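Local coordinates for HIAXHD3 (Humicola insolens, PDB 3ZXK), which hydrolyses arabinofuranosyl side chains, probably of arabinoxylan, as an exo-acting family 43 glycoside hydrolase, and served as scaffold for introducing endo-xylanase activity, at residues S73-A78 against T362-A367; W333-N338 against A368-T373; D405-I410 against D425-N430. One frame throughout, in Å; residues are numbered along the deposited sequence.

Interaction 1: S73-A78 against T362-A367; sequences SGTPGA and TGDLFA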
loop_
_atom_site.group_PDB
_atom_site.type_symbol
_atom_site.label_atom_id
_atom_site.label_comp_id
_atom_site.label_asym_id
_atom_site.label_seq_id
_atom_site.Cartn_x
_atom_site.Cartn_y
_atom_site.Cartn_z
ATOM N N SER A 73 8.896 -17.943 12.459
ATOM C CA SER A 73 9.338 -18.051 13.848
ATOM C C SER A 73 9.105 -16.784 14.659
ATOM O O SER A 73 9.864 -16.476 15.574
ATOM C CB SER A 73 10.801 -18.485 13.922
ATOM O OG SER A 73 11.663 -17.500 13.355
ATOM N N GLY A 74 8.042 -16.062 14.335
ATOM C CA GLY A 74 7.692 -14.892 15.106
ATOM C C GLY A 74 8.536 -13.685 14.754
ATOM O O GLY A 74 9.256 -13.675 13.753
ATOM N N THR A 75 8.427 -12.658 15.594
ATOM C CA THR A 75 9.136 -11.403 15.390
ATOM C C THR A 75 10.644 -11.623 15.452
ATOM O O THR A 75 11.102 -12.470 16.197
ATOM C CB THR A 75 8.682 -10.337 16.400
ATOM O OG1 THR A 75 8.947 -10.758 17.762
ATOM C CG2 THR A 75 7.206 -10.067 16.174
ATOM N N PRO A 76 11.415 -10.850 14.682
ATOM C CA PRO A 76 10.995 -9.716 13.843
ATOM C C PRO A 76 10.523 -10.067 12.443
ATOM O O PRO A 76 10.213 -9.165 11.654
ATOM C CB PRO A 76 12.267 -8.844 13.818
ATOM C CG PRO A 76 13.371 -9.820 13.902
ATOM C CD PRO A 76 12.890 -10.926 14.807
ATOM N N GLY A 77 10.402 -11.355 12.143
ATOM C CA GLY A 77 9.952 -11.798 10.822
ATOM C C GLY A 77 10.667 -11.052 9.718
ATOM O O GLY A 77 11.898 -10.999 9.709
ATOM N N ALA A 78 9.889 -10.471 8.803
ATOM C CA ALA A 78 10.418 -9.520 7.820
ATOM C C ALA A 78 9.664 -8.190 7.946
ATOM O O ALA A 78 9.521 -7.447 6.976
ATOM C CB ALA A 78 10.305 -10.076 6.394
ATOM N N THR A 362 1.075 -19.548 19.341
ATOM C CA THR A 362 1.801 -18.400 19.884
ATOM C C THR A 362 0.919 -17.655 20.901
ATOM O O THR A 362 -0.322 -17.764 20.848
ATOM C CB THR A 362 2.267 -17.437 18.746
ATOM O OG1 THR A 362 3.088 -16.396 19.283
ATOM C CG2 THR A 362 1.081 -16.823 17.988
ATOM N N GLY A 363 1.557 -16.919 21.820
ATOM C CA GLY A 363 0.860 -15.925 22.661
ATOM C C GLY A 363 0.902 -14.533 22.048
ATOM O O GLY A 363 0.323 -13.583 22.585
ATOM N N ASP A 364 1.550 -14.431 20.892
ATOM C CA ASP A 364 1.944 -13.127 20.325
ATOM C C ASP A 364 1.228 -12.927 18.988
ATOM O O ASP A 364 1.600 -13.556 18.005
ATOM C CB ASP A 364 3.471 -13.152 20.149
ATOM C CG ASP A 364 4.057 -11.832 19.677
ATOM O OD1 ASP A 364 3.300 -10.904 19.326
ATOM O OD2 ASP A 364 5.318 -11.730 19.663
ATOM N N LEU A 365 0.248 -12.013 18.929
ATOM C CA LEU A 365 -0.419 -11.706 17.641
ATOM C C LEU A 365 0.573 -11.395 16.507
ATOM O O LEU A 365 0.356 -11.761 15.369
ATOM C CB LEU A 365 -1.404 -10.534 17.790
ATOM C CG LEU A 365 -2.205 -10.165 16.528
ATOM C CD1 LEU A 365 -3.035 -11.285 15.901
ATOM C CD2 LEU A 365 -3.113 -8.983 16.845
ATOM N N PHE A 366 1.694 -10.745 16.825
ATOM C CA PHE A 366 2.640 -10.393 15.743
ATOM C C PHE A 366 3.378 -11.601 15.167
ATOM O O PHE A 366 3.989 -11.501 14.089
ATOM C CB PHE A 366 3.663 -9.348 16.212
ATOM C CG PHE A 366 3.055 -8.054 16.631
ATOM C CD1 PHE A 366 2.459 -7.210 15.691
ATOM C CD2 PHE A 366 3.055 -7.682 17.976
ATOM C CE1 PHE A 366 1.896 -6.001 16.081
ATOM C CE2 PHE A 366 2.496 -6.470 18.378
ATOM C CZ PHE A 366 1.912 -5.642 17.430
ATOM N N ALA A 367 3.340 -12.735 15.867
ATOM C CA ALA A 367 3.947 -13.945 15.347
ATOM C C ALA A 367 2.948 -14.794 14.577
ATOM O O ALA A 367 3.332 -15.789 13.978
ATOM C CB ALA A 367 4.564 -14.756 16.476
HETATM O O HOH W 1 5.515 -17.118 13.199
HETATM O O HOH W 2 7.262 -13.055 18.275
#
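D364 OD2 is gripped twice: a bridging water donates to it with its oxygen 2.7 Å from D364 OD2, and the hydroxyl of T436 hydrogen-bonds to it as well. The same water accepts from T75 N, so the aspartate is tied to the backbone of 73-78 through one solvent molecule. A second water repeats the scheme close by, accepting from G74 N at 3.0 Å and donating to A367 O at 2.7 Å. Here two chain segments are mated by ordered water rather than by direct polar bonds, at the seam between the family 43 catalytic domain, a five-bladed beta-propeller in this family, and the concanavalin A-like C-terminal domain. Direct contact is left to carbon. The methyl A367 CB lies 3.4 Å from G74 CA, and G74 has a positive phi of 79°, which by itself suits glycine. With chi1 at 61°, T75 places OG1 between its backbone N and carbonyl carbon, where it bonds to T436 N, and turns the methyl CG2 to F366 CB at 3.6 Å. Beyond CB the F366 ring leads away, onto L427 and L429. The receiving loop is shaped by an ST turn, D364 N to T362 OG1, followed by an Asx turn in which F366 N reaches D364 OD1 at 3.0 Å from above the carboxylate plane, 50° out of it.

Interaction 2: W333-N338 against A368-T373; sequences WEWNHN and ARNTLT
L372 sets one methyl on each of two tryptophans. Its CD1 sits over the centre of the W335 six-membered ring, 3.6 Å from the centroid, while CD2 lies over a W333 face nearer the rim, 4.0 Å from that centroid; both are CH-pi contacts. CG anti to the backbone N (chi1 -170°) lets the fork reach both indoles. At the W335 edge, N370 O lies in the ring plane, 3.4 Å from W335 CZ3. With alanine in place of W335, L372 CD1 would probably lose the ring it rests on and be left free to shift. The backbones behind these rings pair antiparallel, as neighbouring strands in one sheet of the concanavalin A-like beta-sandwich. E334 N bonds to T373 O and N336 N to T371 O, the latter at 2.9 Å and nearly straight. E334 O accepts both T373 N and T373 OG1, each at 2.8 Å, from opposite faces of its carbonyl plane. Further out, the E334 carboxylate is held by R509, R375 and H58, and W333 NE1 by D322. Where the strands part, three waters link N336 and N338 to A368, N370 and T371, and H337 ND1 bonds to N336 OD1.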
loop_
_atom_site.group_PDB
_atom_site.type_symbol
_atom_site.label_atom_id
_atom_site.label_comp_id
_atom_site.label_asym_id
_atom_site.label_seq_id
_atom_site.Cartn_x
_atom_site.Cartn_y
_atom_site.Cartn_z
ATOM N N TRP A 333 -7.435 -6.761 -0.189
ATOM C CA TRP A 333 -6.890 -7.555 0.919
ATOM C C TRP A 333 -5.462 -7.928 0.723
ATOM O O TRP A 333 -5.033 -8.273 -0.402
ATOM C CB TRP A 333 -7.674 -8.836 1.067
ATOM C CG TRP A 333 -9.111 -8.635 1.434
ATOM C CD1 TRP A 333 -10.231 -8.798 0.618
ATOM C CD2 TRP A 333 -9.631 -8.303 2.754
ATOM N NE1 TRP A 333 -11.392 -8.570 1.339
ATOM C CE2 TRP A 333 -11.085 -8.253 2.629
ATOM C CE3 TRP A 333 -9.054 -8.023 3.981
ATOM C CZ2 TRP A 333 -11.912 -7.964 3.719
ATOM C CZ3 TRP A 333 -9.887 -7.736 5.069
ATOM C CH2 TRP A 333 -11.289 -7.706 4.934
ATOM N N GLU A 334 -4.717 -7.864 1.829
ATOM C CA GLU A 334 -3.331 -8.334 1.866
ATOM C C GLU A 334 -3.046 -8.971 3.201
ATOM O O GLU A 334 -3.435 -8.442 4.258
ATOM C CB GLU A 334 -2.335 -7.170 1.666
ATOM C CG GLU A 334 -2.362 -6.493 0.285
ATOM C CD GLU A 334 -1.772 -5.095 0.228
ATOM O OE1 GLU A 334 -1.165 -4.598 1.212
ATOM O OE2 GLU A 334 -1.903 -4.461 -0.845
ATOM N N TRP A 335 -2.362 -10.101 3.174
ATOM C CA TRP A 335 -1.980 -10.772 4.403
ATOM C C TRP A 335 -0.794 -10.097 5.047
ATOM O O TRP A 335 0.001 -9.478 4.350
ATOM C CB TRP A 335 -1.565 -12.190 4.085
ATOM C CG TRP A 335 -2.602 -13.052 3.436
ATOM C CD1 TRP A 335 -2.717 -13.372 2.092
ATOM C CD2 TRP A 335 -3.639 -13.817 4.122
ATOM N NE1 TRP A 335 -3.777 -14.234 1.893
ATOM C CE2 TRP A 335 -4.371 -14.532 3.075
ATOM C CE3 TRP A 335 -4.063 -13.929 5.456
ATOM C CZ2 TRP A 335 -5.434 -15.369 3.369
ATOM C CZ3 TRP A 335 -5.144 -14.769 5.742
ATOM C CH2 TRP A 335 -5.813 -15.476 4.713
ATOM N N ASN A 336 -0.663 -10.209 6.374
ATOM C CA ASN A 336 0.567 -9.830 7.075
ATOM C C ASN A 336 1.596 -10.960 6.878
ATOM O O ASN A 336 1.437 -12.035 7.437
ATOM C CB ASN A 336 0.265 -9.610 8.561
ATOM C CG ASN A 336 1.531 -9.495 9.382
ATOM O OD1 ASN A 336 2.539 -8.993 8.888
ATOM N ND2 ASN A 336 1.501 -9.979 10.612
ATOM N N HIS A 337 2.622 -10.729 6.048
ATOM C CA HIS A 337 3.550 -11.787 5.550
ATOM C C HIS A 337 2.819 -12.786 4.647
ATOM O O HIS A 337 1.598 -12.741 4.549
ATOM C CB HIS A 337 4.321 -12.489 6.692
ATOM C CG HIS A 337 5.302 -11.593 7.452
ATOM N ND1 HIS A 337 4.925 -10.530 8.188
ATOM C CD2 HIS A 337 6.685 -11.701 7.602
ATOM C CE1 HIS A 337 6.010 -9.965 8.757
ATOM N NE2 HIS A 337 7.080 -10.698 8.432
ATOM N N ASN A 338 3.540 -13.647 3.946
ATOM C CA ASN A 338 2.894 -14.635 3.100
ATOM C C ASN A 338 2.002 -15.533 3.938
ATOM O O ASN A 338 2.353 -15.922 5.071
ATOM C CB ASN A 338 3.901 -15.529 2.406
ATOM C CG ASN A 338 4.646 -14.831 1.315
ATOM O OD1 ASN A 338 4.137 -13.918 0.654
ATOM N ND2 ASN A 338 5.857 -15.288 1.091
ATOM N N ALA A 368 1.667 -14.422 14.608
ATOM C CA ALA A 368 0.625 -15.280 13.994
ATOM C C ALA A 368 0.612 -15.174 12.488
ATOM O O ALA A 368 0.542 -14.059 11.974
ATOM C CB ALA A 368 -0.766 -14.955 14.538
ATOM N N ARG A 369 0.556 -16.313 11.795
ATOM C CA ARG A 369 0.377 -16.324 10.348
ATOM C C ARG A 369 -1.100 -16.130 10.069
ATOM O O ARG A 369 -1.957 -16.357 10.935
ATOM C CB ARG A 369 0.837 -17.655 9.756
ATOM C CG ARG A 369 2.326 -17.821 9.745
ATOM C CD ARG A 369 2.698 -19.248 9.378
ATOM N NE ARG A 369 4.077 -19.330 8.944
ATOM C CZ ARG A 369 4.661 -20.428 8.466
ATOM N NH1 ARG A 369 3.986 -21.569 8.375
ATOM N NH2 ARG A 369 5.925 -20.372 8.070
ATOM N N ASN A 370 -1.364 -15.672 8.849
ATOM C CA ASN A 370 -2.725 -15.575 8.310
ATOM C C ASN A 370 -3.595 -14.528 8.984
ATOM O O ASN A 370 -4.777 -14.707 9.147
ATOM C CB ASN A 370 -3.430 -16.967 8.260
ATOM C CG ASN A 370 -2.809 -17.891 7.216
ATOM O OD1 ASN A 370 -1.702 -17.638 6.720
ATOM N ND2 ASN A 370 -3.516 -18.954 6.866
ATOM N N THR A 371 -3.000 -13.392 9.328
ATOM C CA THR A 371 -3.764 -12.184 9.617
ATOM C C THR A 371 -4.033 -11.441 8.293
ATOM O O THR A 371 -3.105 -11.091 7.585
ATOM C CB THR A 371 -3.025 -11.324 10.659
ATOM O OG1 THR A 371 -2.892 -12.063 11.865
ATOM C CG2 THR A 371 -3.786 -10.021 10.958
ATOM N N LEU A 372 -5.309 -11.243 7.970
ATOM C CA LEU A 372 -5.720 -10.664 6.681
ATOM C C LEU A 372 -6.048 -9.205 6.936
ATOM O O LEU A 372 -6.843 -8.898 7.830
ATOM C CB LEU A 372 -6.958 -11.373 6.169
ATOM C CG LEU A 372 -7.361 -11.029 4.721
ATOM C CD1 LEU A 372 -6.375 -11.509 3.653
ATOM C CD2 LEU A 372 -8.753 -11.549 4.360
ATOM N N THR A 373 -5.450 -8.314 6.155
ATOM C CA THR A 373 -5.544 -6.874 6.420
ATOM C C THR A 373 -6.017 -6.078 5.213
ATOM O O THR A 373 -5.991 -6.545 4.040
ATOM C CB THR A 373 -4.201 -6.286 6.917
ATOM O OG1 THR A 373 -3.268 -6.177 5.835
ATOM C CG2 THR A 373 -3.594 -7.143 8.053
HETATM O O HOH W 3 -0.317 -11.504 12.615
HETATM O O HOH W 4 -0.237 -12.709 9.607
HETATM O O HOH W 5 0.906 -14.823 7.283
#

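Interaction 3: D405-I410 against D425-N430; sequences DRAAYI and DDLRLN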
loop_
_atom_site.group_PDB
_atom_site.type_symbol
_atom_site.label_atom_id
_atom_site.label_comp_id
_atom_site.label_asym_id
_atom_site.label_seq_id
_atom_site.Cartn_x
_atom_site.Cartn_y
_atom_site.Cartn_z
ATOM N N ASP A 405 2.293 -1.406 14.466
ATOM C CA ASP A 405 3.282 -1.661 15.523
ATOM C C ASP A 405 2.786 -1.323 16.948
ATOM O O ASP A 405 3.370 -1.798 17.906
ATOM C CB ASP A 405 4.591 -0.916 15.247
ATOM C CG ASP A 405 4.407 0.586 15.097
ATOM O OD1 ASP A 405 3.346 1.035 14.614
ATOM O OD2 ASP A 405 5.357 1.311 15.444
ATOM N N ARG A 406 1.755 -0.487 17.075
ATOM C CA ARG A 406 1.006 -0.326 18.342
ATOM C C ARG A 406 -0.427 -0.674 18.023
ATOM O O ARG A 406 -1.102 0.061 17.312
ATOM C CB ARG A 406 1.075 1.111 18.869
ATOM C CG ARG A 406 0.580 1.243 20.311
ATOM C CD ARG A 406 0.025 2.618 20.603
ATOM N NE ARG A 406 1.125 3.570 20.748
ATOM C CZ ARG A 406 0.969 4.875 20.905
ATOM N NH1 ARG A 406 -0.263 5.390 20.981
ATOM N NH2 ARG A 406 2.040 5.651 21.010
ATOM N N ALA A 407 -0.896 -1.803 18.539
ATOM C CA ALA A 407 -2.155 -2.392 18.075
ATOM C C ALA A 407 -3.158 -2.676 19.203
ATOM O O ALA A 407 -2.810 -2.735 20.366
ATOM C CB ALA A 407 -1.845 -3.664 17.303
ATOM N N ALA A 408 -4.412 -2.925 18.838
ATOM C CA ALA A 408 -5.459 -3.309 19.785
ATOM C C ALA A 408 -6.466 -4.081 18.982
ATOM O O ALA A 408 -6.544 -3.923 17.747
ATOM C CB ALA A 408 -6.135 -2.081 20.418
ATOM N N TYR A 409 -7.269 -4.888 19.668
ATOM C CA TYR A 409 -8.291 -5.664 19.003
ATOM C C TYR A 409 -9.505 -5.931 19.873
ATOM O O TYR A 409 -9.429 -5.799 21.100
ATOM C CB TYR A 409 -7.738 -6.970 18.453
ATOM C CG TYR A 409 -7.305 -8.077 19.407
ATOM C CD1 TYR A 409 -8.257 -8.848 20.122
ATOM C CD2 TYR A 409 -5.960 -8.436 19.522
ATOM C CE1 TYR A 409 -7.870 -9.916 20.926
ATOM C CE2 TYR A 409 -5.555 -9.504 20.314
ATOM C CZ TYR A 409 -6.522 -10.225 21.032
ATOM O OH TYR A 409 -6.179 -11.311 21.781
ATOM N N ILE A 410 -10.624 -6.260 19.217
ATOM C CA ILE A 410 -11.777 -6.813 19.902
ATOM C C ILE A 410 -11.961 -8.208 19.291
ATOM O O ILE A 410 -11.822 -8.394 18.063
ATOM C CB ILE A 410 -13.044 -5.942 19.755
ATOM C CG1 ILE A 410 -14.161 -6.500 20.652
ATOM C CG2 ILE A 410 -13.457 -5.806 18.288
ATOM C CD1 ILE A 410 -15.340 -5.562 20.806
ATOM N N ASP A 425 -5.459 -4.514 24.455
ATOM C CA ASP A 425 -4.635 -3.410 24.005
ATOM C C ASP A 425 -3.183 -3.635 24.419
ATOM O O ASP A 425 -2.830 -4.726 24.850
ATOM C CB ASP A 425 -5.217 -2.054 24.472
ATOM C CG ASP A 425 -5.205 -1.875 25.989
ATOM O OD1 ASP A 425 -4.703 -2.729 26.752
ATOM O OD2 ASP A 425 -5.691 -0.802 26.433
ATOM N N ASP A 426 -2.337 -2.624 24.241
ATOM C CA ASP A 426 -0.906 -2.728 24.574
ATOM C C ASP A 426 -0.178 -3.864 23.841
ATOM O O ASP A 426 0.712 -4.509 24.395
ATOM C CB ASP A 426 -0.684 -2.839 26.083
ATOM C CG ASP A 426 0.761 -2.588 26.475
ATOM O OD1 ASP A 426 1.383 -1.642 25.917
ATOM O OD2 ASP A 426 1.286 -3.335 27.340
ATOM N N LEU A 427 -0.555 -4.075 22.582
ATOM C CA LEU A 427 0.206 -4.950 21.685
ATOM C C LEU A 427 1.231 -4.076 20.990
ATOM O O LEU A 427 0.866 -3.160 20.261
ATOM C CB LEU A 427 -0.720 -5.578 20.646
ATOM C CG LEU A 427 -1.850 -6.513 21.098
ATOM C CD1 LEU A 427 -2.971 -6.575 20.073
ATOM C CD2 LEU A 427 -1.269 -7.892 21.388
ATOM N N ARG A 428 2.510 -4.329 21.219
ATOM C CA ARG A 428 3.543 -3.401 20.735
ATOM C C ARG A 428 4.761 -4.129 20.195
ATOM O O ARG A 428 5.252 -5.076 20.829
ATOM C CB ARG A 428 4.035 -2.478 21.865
ATOM C CG ARG A 428 2.990 -1.528 22.424
ATOM C CD ARG A 428 3.567 -0.608 23.481
ATOM N NE ARG A 428 3.994 -1.283 24.702
ATOM C CZ ARG A 428 5.262 -1.439 25.083
ATOM N NH1 ARG A 428 6.253 -0.978 24.331
ATOM N NH2 ARG A 428 5.547 -2.072 26.214
ATOM N N LEU A 429 5.268 -3.643 19.063
ATOM C CA LEU A 429 6.608 -3.980 18.570
ATOM C C LEU A 429 7.558 -2.887 19.001
ATOM O O LEU A 429 7.171 -1.724 19.049
ATOM C CB LEU A 429 6.630 -4.016 17.045
ATOM C CG LEU A 429 5.850 -5.115 16.351
ATOM C CD1 LEU A 429 5.896 -4.964 14.834
ATOM C CD2 LEU A 429 6.365 -6.489 16.803
ATOM N N ASN A 430 8.813 -3.255 19.243
ATOM C CA ASN A 430 9.873 -2.294 19.513
ATOM C C ASN A 430 10.366 -1.736 18.175
ATOM O O ASN A 430 10.764 -2.507 17.313
ATOM C CB ASN A 430 11.000 -3.043 20.214
ATOM C CG ASN A 430 12.131 -2.145 20.694
ATOM O OD1 ASN A 430 12.265 -0.980 20.321
ATOM N ND2 ASN A 430 12.973 -2.717 21.533
HETATM O O HOH W 6 -1.058 -1.278 21.843
#
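A407 N donates to L427 O at 2.8 Å and L429 N to D405 O at 2.9 Å, each donor lying in the plane of the carbonyl it meets. The return bond of the A407-L427 pair, L427 N to A407 O, is stretched to 3.4 Å and weak. A water lies beside this weak bond, donating to A407 O at 2.7 Å and, at longer range, to L427 O. CA-H...O contacts from R406 CA to L427 O and from R428 CA to D405 O fill in between the regular bonds. The two segments belong to a beta hairpin of strands 406-415 and 418-429, and its pairing illustrates how an extra residue is absorbed: in a beta bulge, D425 and D426 lie opposite A408 between the A407-L427 pair and the backbone bonding of Y409 with V424. D426 takes positive phi (58°) there, and D425 CB lies near A408 CB. Apolar packing gathers on the face that carries A407 and L427. Their CB atoms stand 4.0 Å apart, and L427 CD1 reaches Y409 CD2 at 3.6 Å, the two side chains crossing at about a right angle. The Y409 hydroxyl bonds to W413 NE1. Charges lie largely on the other face. R428, its chain bent at chi3, brings NE back to D426 OD1 at 2.9 Å, on the syn side but 30° out of the carboxylate plane, in a salt bridge along its own strand. R406 sends its guanidinium elsewhere, to E474 and A497 O, so the neighbouring arginines are probably kept from opposing one another; D425 pairs with R441.

Interaction 1 lies about 12 Å, centre to centre, from each of the others, which are about 16 Å apart. It alone joins the catalytic domain to the C-terminal domain, while interactions 2 and 3 are strand pairings in the same eight-stranded sheet, with strands 509-516 and 396-403 between them. Along the chain, 73-78 comes first, then 333-338; 362-367 runs directly into 368-373, and the hairpin of interaction 3 follows. A78 N probably hydrogen-bonds to H337 NE2, joining interaction 1 to interaction 2, and T75 CG2 packs on L429 of interaction 3. The catalytic-domain loop thus meets the C-terminal domain at two further places, H337 and L429.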